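Local coordinates for protein Exo-arabinanase (Penicillium chrysogenum, PDB 3A72) that probably cleaves alpha-1,5-linked L-arabinan from a chain end as an exo-acting glycoside hydrolase, and holds arabinobiose in its pocket here, at residues A[262-271]-A[283-293]; A[325-333]-A[344-352]. All coordinates share one frame; numbering follows the deposited sequence.

Contact 1 (262-271 with 283-293) and contact 2 (325-333 with 344-352) follow each other along the chain, and their centres lie about 15 Å apart. Each belongs to a beta hairpin of a different four-stranded antiparallel sheet: strands 269-273 and 281-285 for contact 1, strands 328-333 and 344-350 for contact 2. Six such sheets make a six-bladed beta-propeller, and these are its last two blades along the chain. The blades touch through apolar side chains: Leu292 CD1 lies 3.7 Å from Met349 SD, Ile283 reaches Leu351 and Val271 reaches Leu329. Contact 1 approaches the bound arabinofuranose more closely, its Ser267 side chain lying about 7 Å away.

Contact 1: residues A[262-271]-A[283-293]; sequences TQPTSSPYAV and IVSSGTQGTLF
Thr262 turns CG2 toward Phe293, reaching CE1 at 4.0 Å, while its OG1 is hydrogen-bonded to Glu305. Pro264 then lays its ring over the same phenyl group, CG standing 4.3 Å from the ring centroid, a CH-pi contact nearly along the ring normal. At Thr265 the meeting becomes polar. Its N-H donates to Gln289 OE1 (3.3 Å), and Ser286 OG donates to that oxygen from the opposite face of the amide at 2.7 Å. A bend at chi2 (73°) brings the amide oxygen of Gln289 against Pro264 CA and Thr265 N; its NE2 donates to a water that also bonds Thr265 OG1. Thr265 O takes the hydroxyl of Thr288 from above the carbonyl plane (2.8 Å to OG1). The next carbonyl, Ser266 O, receives Gly287 N at 2.8 Å, again from above its plane. Ser267 lies close to Gly287, but its OG is hydrogen-bonded to Thr315 N and its own N-H to Glu223; Ser267 O reaches Ser285 OG through a second water, Ser285 OG being held by Arg316 as well. From Tyr269 on, regular antiparallel pairing takes over: Tyr269 and Ser285 exchange two backbone bonds, as do Val271 and Ile283. Between them, in a non-hydrogen-bonded pair, Ala270 CB meets Val284 CG2 (3.9 Å). Strands 269-271 and 283-285 thus pair as ordinary sheet, while polar groups of 286-289 hold the preceding loop: two donors to Gln289 OE1, with the water on NE2, probably fix which way the amide faces, and an ST turn, Ser286 OG accepting from Thr288 N, steadies the donor hydroxyl.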
# COMPACT_ATOMS: atom_id res chain seq x y z
N THR A 262 -8.03 8.03 20.60
CA THR A 262 -7.31 8.51 19.41
C THR A 262 -8.17 8.24 18.19
O THR A 262 -8.78 7.17 18.06
CB THR A 262 -5.98 7.78 19.30
OG1 THR A 262 -5.21 8.15 20.45
CG2 THR A 262 -5.20 8.11 18.05
N GLN A 263 -8.20 9.19 17.25
CA GLN A 263 -8.99 9.10 16.05
C GLN A 263 -8.02 9.04 14.87
O GLN A 263 -7.55 10.08 14.38
CB GLN A 263 -9.92 10.28 15.93
CG GLN A 263 -10.98 10.21 17.04
CD GLN A 263 -11.99 11.31 16.89
OE1 GLN A 263 -12.81 11.33 15.97
NE2 GLN A 263 -11.97 12.27 17.76
N PRO A 264 -7.64 7.85 14.44
CA PRO A 264 -6.57 7.76 13.41
C PRO A 264 -7.06 8.29 12.08
O PRO A 264 -8.20 8.05 11.66
CB PRO A 264 -6.25 6.28 13.34
CG PRO A 264 -7.29 5.58 14.03
CD PRO A 264 -8.12 6.52 14.84
N THR A 265 -6.16 8.96 11.36
CA THR A 265 -6.49 9.53 10.07
C THR A 265 -5.40 9.29 9.05
O THR A 265 -4.18 9.28 9.38
CB THR A 265 -6.78 11.05 10.16
OG1 THR A 265 -5.63 11.71 10.64
CG2 THR A 265 -7.97 11.34 11.03
N SER A 266 -5.83 9.15 7.81
CA SER A 266 -5.07 9.12 6.56
C SER A 266 -4.36 7.77 6.33
O SER A 266 -3.89 7.08 7.25
CB SER A 266 -4.05 10.22 6.47
OG SER A 266 -4.66 11.51 6.45
N SER A 267 -4.28 7.43 5.03
CA SER A 267 -3.33 6.48 4.49
C SER A 267 -3.08 5.25 5.34
O SER A 267 -1.98 5.06 5.87
CB SER A 267 -2.01 7.18 4.17
OG SER A 267 -1.29 7.58 5.32
N PRO A 268 -4.07 4.38 5.45
CA PRO A 268 -3.92 3.21 6.33
C PRO A 268 -3.08 2.11 5.71
O PRO A 268 -2.93 1.98 4.49
CB PRO A 268 -5.37 2.71 6.45
CG PRO A 268 -5.98 3.06 5.10
CD PRO A 268 -5.39 4.40 4.78
N TYR A 269 -2.61 1.23 6.58
CA TYR A 269 -2.06 -0.05 6.18
C TYR A 269 -2.56 -1.08 7.19
O TYR A 269 -2.63 -0.77 8.38
CB TYR A 269 -0.51 -0.01 6.09
CG TYR A 269 -0.02 -0.99 5.02
CD1 TYR A 269 0.28 -0.52 3.74
CD2 TYR A 269 0.10 -2.36 5.23
CE1 TYR A 269 0.70 -1.36 2.75
CE2 TYR A 269 0.49 -3.21 4.23
CZ TYR A 269 0.80 -2.71 2.99
OH TYR A 269 1.19 -3.52 1.94
N ALA A 270 -2.89 -2.28 6.76
CA ALA A 270 -3.38 -3.34 7.65
C ALA A 270 -2.69 -4.66 7.30
O ALA A 270 -2.51 -4.97 6.12
CB ALA A 270 -4.86 -3.54 7.51
N VAL A 271 -2.39 -5.43 8.32
CA VAL A 271 -1.82 -6.77 8.23
C VAL A 271 -2.47 -7.64 9.33
O VAL A 271 -3.12 -7.12 10.22
CB VAL A 271 -0.28 -6.76 8.37
CG1 VAL A 271 0.34 -6.05 7.20
CG2 VAL A 271 0.16 -6.18 9.70
N ILE A 283 -3.28 -5.63 12.68
CA ILE A 283 -2.43 -4.48 13.05
C ILE A 283 -2.60 -3.44 11.98
O ILE A 283 -2.44 -3.74 10.77
CB ILE A 283 -0.99 -4.92 13.24
CG1 ILE A 283 -0.87 -6.11 14.18
CG2 ILE A 283 -0.15 -3.71 13.73
CD1 ILE A 283 0.54 -6.64 14.29
N VAL A 284 -2.93 -2.21 12.38
CA VAL A 284 -3.19 -1.11 11.49
C VAL A 284 -2.30 0.08 11.84
O VAL A 284 -2.06 0.41 13.03
CB VAL A 284 -4.68 -0.69 11.57
CG1 VAL A 284 -4.96 0.72 10.99
CG2 VAL A 284 -5.53 -1.72 10.85
N SER A 285 -1.79 0.73 10.79
CA SER A 285 -1.12 2.02 10.87
C SER A 285 -1.96 3.05 10.12
O SER A 285 -2.67 2.73 9.16
CB SER A 285 0.26 1.91 10.22
OG SER A 285 0.97 3.13 10.24
N SER A 286 -1.85 4.30 10.55
CA SER A 286 -2.33 5.45 9.84
C SER A 286 -1.12 6.30 9.38
O SER A 286 0.00 6.03 9.76
CB SER A 286 -3.24 6.35 10.67
OG SER A 286 -2.41 7.09 11.57
N GLY A 287 -1.40 7.33 8.57
CA GLY A 287 -0.32 8.22 8.15
C GLY A 287 -0.03 9.32 9.15
O GLY A 287 0.93 10.09 8.95
N THR A 288 -0.85 9.49 10.18
CA THR A 288 -0.74 10.65 11.07
C THR A 288 -0.14 10.28 12.41
O THR A 288 0.57 11.06 13.01
CB THR A 288 -2.14 11.28 11.25
OG1 THR A 288 -2.64 11.59 9.96
CG2 THR A 288 -2.08 12.58 12.07
N GLN A 289 -0.46 9.09 12.91
CA GLN A 289 -0.03 8.63 14.22
C GLN A 289 1.23 7.78 14.10
O GLN A 289 1.41 7.00 13.16
CB GLN A 289 -1.18 7.81 14.86
CG GLN A 289 -2.30 8.70 15.42
CD GLN A 289 -3.17 9.32 14.38
OE1 GLN A 289 -3.56 8.74 13.35
NE2 GLN A 289 -3.52 10.57 14.65
N GLY A 290 2.10 7.90 15.09
CA GLY A 290 3.26 7.04 15.20
C GLY A 290 3.02 5.69 15.85
O GLY A 290 3.76 4.74 15.59
N THR A 291 1.99 5.60 16.67
CA THR A 291 1.55 4.39 17.33
C THR A 291 0.96 3.41 16.32
O THR A 291 0.83 3.70 15.13
CB THR A 291 0.52 4.78 18.41
OG1 THR A 291 -0.43 5.56 17.73
CG2 THR A 291 1.15 5.54 19.55
N LEU A 292 0.59 2.23 16.82
CA LEU A 292 -0.13 1.23 16.04
C LEU A 292 -1.44 0.92 16.71
O LEU A 292 -1.63 1.17 17.91
CB LEU A 292 0.69 -0.05 15.86
CG LEU A 292 1.96 0.11 14.99
CD1 LEU A 292 2.85 -1.12 15.20
CD2 LEU A 292 1.64 0.27 13.53
N PHE A 293 -2.37 0.32 15.96
CA PHE A 293 -3.70 -0.02 16.42
C PHE A 293 -3.93 -1.50 16.18
O PHE A 293 -3.77 -1.95 15.06
CB PHE A 293 -4.75 0.86 15.70
CG PHE A 293 -4.41 2.31 15.80
CD1 PHE A 293 -4.72 3.02 16.98
CD2 PHE A 293 -3.72 2.96 14.81
CE1 PHE A 293 -4.29 4.33 17.12
CE2 PHE A 293 -3.31 4.26 14.97
CZ PHE A 293 -3.62 4.95 16.11
O HOH W 1 -5.42 12.36 13.26
O HOH W 2 0.05 3.73 7.61

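Contact 2: residues A[325-333]-A[344-352]; sequences GGRYLVVNS and VSVSVMDLK
Arg327 reaches Asp350 side-on: NE meets OD1 at 2.9 Å and NH2 meets OD2 at 2.9 Å, a two-pronged salt bridge. With CG anti to the backbone N (chi1 -179°) and the chain extended from CG to NE, the guanidinium comes alongside Asp350. Turned 34° from the carboxylate plane, it is sandwiched between Lys352 CD over one face and Tyr328 OH over the other. Asp350 OD1 also accepts from Lys352 N, on the opposite face of the carboxylate from Arg327 NE, and so N-caps the short helix that follows the strand. A water joins Asp350 OD2 to Tyr328 OH. On the face with Tyr328, valine methyls pack across the strands: Val348 CG1 against the Tyr328 CB methylene (3.9 Å), Val330 CG1 against Val346 CG2 (3.7 Å). On the other face, Leu329 and Met349 lie side by side, pointing the same way, and Met349 SD comes to 4.0 Å from Val331 CG2. Leu351 brings CD2 to Leu329 CB at 3.9 Å. Backbone bonds pair Leu329 with Met349, Val331 with Ser347 and Ser333 with Ser345. N-terminal strand 6-10 pairs beside 344-350 in this C-terminal blade, the 'Velcro' closure found in many beta-propellers.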
# COMPACT_ATOMS: atom_id res chain seq x y z
N GLY A 325 6.30 -18.35 12.46
CA GLY A 325 4.85 -18.33 12.39
C GLY A 325 4.24 -16.96 12.56
O GLY A 325 3.13 -16.84 13.12
N GLY A 326 4.91 -15.92 12.11
CA GLY A 326 4.34 -14.56 12.15
C GLY A 326 4.72 -13.72 13.34
O GLY A 326 4.01 -12.81 13.71
N ARG A 327 5.87 -14.02 13.93
CA ARG A 327 6.27 -13.37 15.16
C ARG A 327 6.75 -11.92 15.03
O ARG A 327 6.65 -11.18 16.00
CB ARG A 327 7.42 -14.23 15.76
CG ARG A 327 7.92 -13.65 17.10
CD ARG A 327 8.83 -14.70 17.80
NE ARG A 327 9.48 -14.01 18.93
CZ ARG A 327 10.39 -14.62 19.69
NH1 ARG A 327 10.69 -15.88 19.51
NH2 ARG A 327 10.94 -13.90 20.64
N TYR A 328 7.31 -11.52 13.90
CA TYR A 328 7.98 -10.22 13.77
C TYR A 328 7.23 -9.34 12.78
O TYR A 328 6.81 -9.76 11.71
CB TYR A 328 9.43 -10.44 13.33
CG TYR A 328 10.24 -11.17 14.38
CD1 TYR A 328 10.78 -10.49 15.46
CD2 TYR A 328 10.37 -12.56 14.30
CE1 TYR A 328 11.50 -11.15 16.42
CE2 TYR A 328 11.12 -13.22 15.28
CZ TYR A 328 11.66 -12.51 16.32
OH TYR A 328 12.37 -13.16 17.31
N LEU A 329 7.11 -8.05 13.16
CA LEU A 329 6.45 -7.04 12.36
C LEU A 329 7.43 -5.99 11.83
O LEU A 329 8.11 -5.33 12.63
CB LEU A 329 5.42 -6.32 13.23
CG LEU A 329 4.61 -5.21 12.53
CD1 LEU A 329 3.64 -5.78 11.51
CD2 LEU A 329 3.90 -4.36 13.56
N VAL A 330 7.47 -5.80 10.53
CA VAL A 330 8.15 -4.68 9.87
C VAL A 330 7.24 -3.49 9.86
O VAL A 330 6.05 -3.59 9.50
CB VAL A 330 8.50 -5.10 8.45
CG1 VAL A 330 8.74 -3.93 7.51
CG2 VAL A 330 9.72 -6.03 8.43
N VAL A 331 7.81 -2.33 10.23
CA VAL A 331 7.15 -1.04 10.18
C VAL A 331 8.09 -0.11 9.39
O VAL A 331 9.20 0.18 9.85
CB VAL A 331 6.83 -0.46 11.58
CG1 VAL A 331 5.97 0.77 11.42
CG2 VAL A 331 6.21 -1.50 12.47
N ASN A 332 7.68 0.31 8.20
CA ASN A 332 8.58 0.91 7.20
C ASN A 332 8.04 2.24 6.77
O ASN A 332 6.93 2.30 6.19
CB ASN A 332 8.66 -0.07 6.04
CG ASN A 332 9.33 0.34 4.78
OD1 ASN A 332 10.22 1.27 4.69
ND2 ASN A 332 8.99 -0.25 3.73
N SER A 333 8.76 3.32 7.03
CA SER A 333 8.38 4.66 6.60
C SER A 333 9.30 5.15 5.48
O SER A 333 10.49 4.81 5.43
CB SER A 333 8.48 5.65 7.80
OG SER A 333 8.04 6.94 7.36
N VAL A 344 14.10 6.73 4.07
CA VAL A 344 13.43 5.45 4.12
C VAL A 344 14.05 4.65 5.24
O VAL A 344 15.26 4.43 5.25
CB VAL A 344 13.54 4.69 2.78
CG1 VAL A 344 12.69 3.44 2.86
CG2 VAL A 344 13.13 5.58 1.62
N SER A 345 13.22 4.24 6.21
CA SER A 345 13.68 3.53 7.40
C SER A 345 12.74 2.37 7.71
O SER A 345 11.60 2.30 7.24
CB SER A 345 13.83 4.47 8.57
OG SER A 345 12.61 4.97 9.01
N VAL A 346 13.22 1.50 8.60
CA VAL A 346 12.44 0.37 9.02
C VAL A 346 12.77 -0.01 10.46
O VAL A 346 13.92 0.06 10.90
CB VAL A 346 12.69 -0.83 8.06
CG1 VAL A 346 14.13 -1.30 8.09
CG2 VAL A 346 11.74 -1.98 8.32
N SER A 347 11.71 -0.41 11.17
CA SER A 347 11.83 -1.05 12.48
C SER A 347 11.20 -2.44 12.40
O SER A 347 10.34 -2.69 11.57
CB SER A 347 11.16 -0.22 13.55
OG SER A 347 11.72 1.08 13.66
N VAL A 348 11.66 -3.32 13.30
CA VAL A 348 11.09 -4.66 13.44
C VAL A 348 10.71 -4.81 14.89
O VAL A 348 11.53 -4.57 15.79
CB VAL A 348 12.08 -5.75 12.99
CG1 VAL A 348 11.47 -7.13 13.20
CG2 VAL A 348 12.45 -5.57 11.53
N MET A 349 9.47 -5.21 15.14
CA MET A 349 8.94 -5.43 16.45
C MET A 349 8.69 -6.89 16.69
O MET A 349 8.25 -7.63 15.82
CB MET A 349 7.59 -4.64 16.61
CG MET A 349 7.73 -3.15 16.32
SD MET A 349 6.16 -2.29 16.36
CE MET A 349 5.82 -2.26 18.12
N ASP A 350 8.94 -7.33 17.95
CA ASP A 350 8.73 -8.71 18.38
C ASP A 350 7.33 -8.84 18.91
O ASP A 350 7.05 -8.42 20.04
CB ASP A 350 9.77 -9.11 19.41
CG ASP A 350 9.64 -10.56 19.84
OD1 ASP A 350 8.71 -11.26 19.40
OD2 ASP A 350 10.57 -11.03 20.59
N LEU A 351 6.42 -9.40 18.11
CA LEU A 351 5.01 -9.53 18.47
C LEU A 351 4.79 -10.48 19.63
O LEU A 351 3.73 -10.39 20.30
CB LEU A 351 4.17 -9.92 17.26
CG LEU A 351 4.26 -8.90 16.09
CD1 LEU A 351 3.51 -9.48 14.87
CD2 LEU A 351 3.77 -7.54 16.49
N LYS A 352 5.74 -11.37 19.91
CA LYS A 352 5.66 -12.21 21.11
C LYS A 352 5.62 -11.32 22.35
O LYS A 352 4.95 -11.69 23.36
CB LYS A 352 6.79 -13.22 21.16
CG LYS A 352 6.65 -14.27 22.28
CD LYS A 352 7.76 -15.33 22.14
CE LYS A 352 7.82 -16.35 23.28
NZ LYS A 352 8.47 -17.64 22.83
O HOH W 3 13.23 -11.31 19.50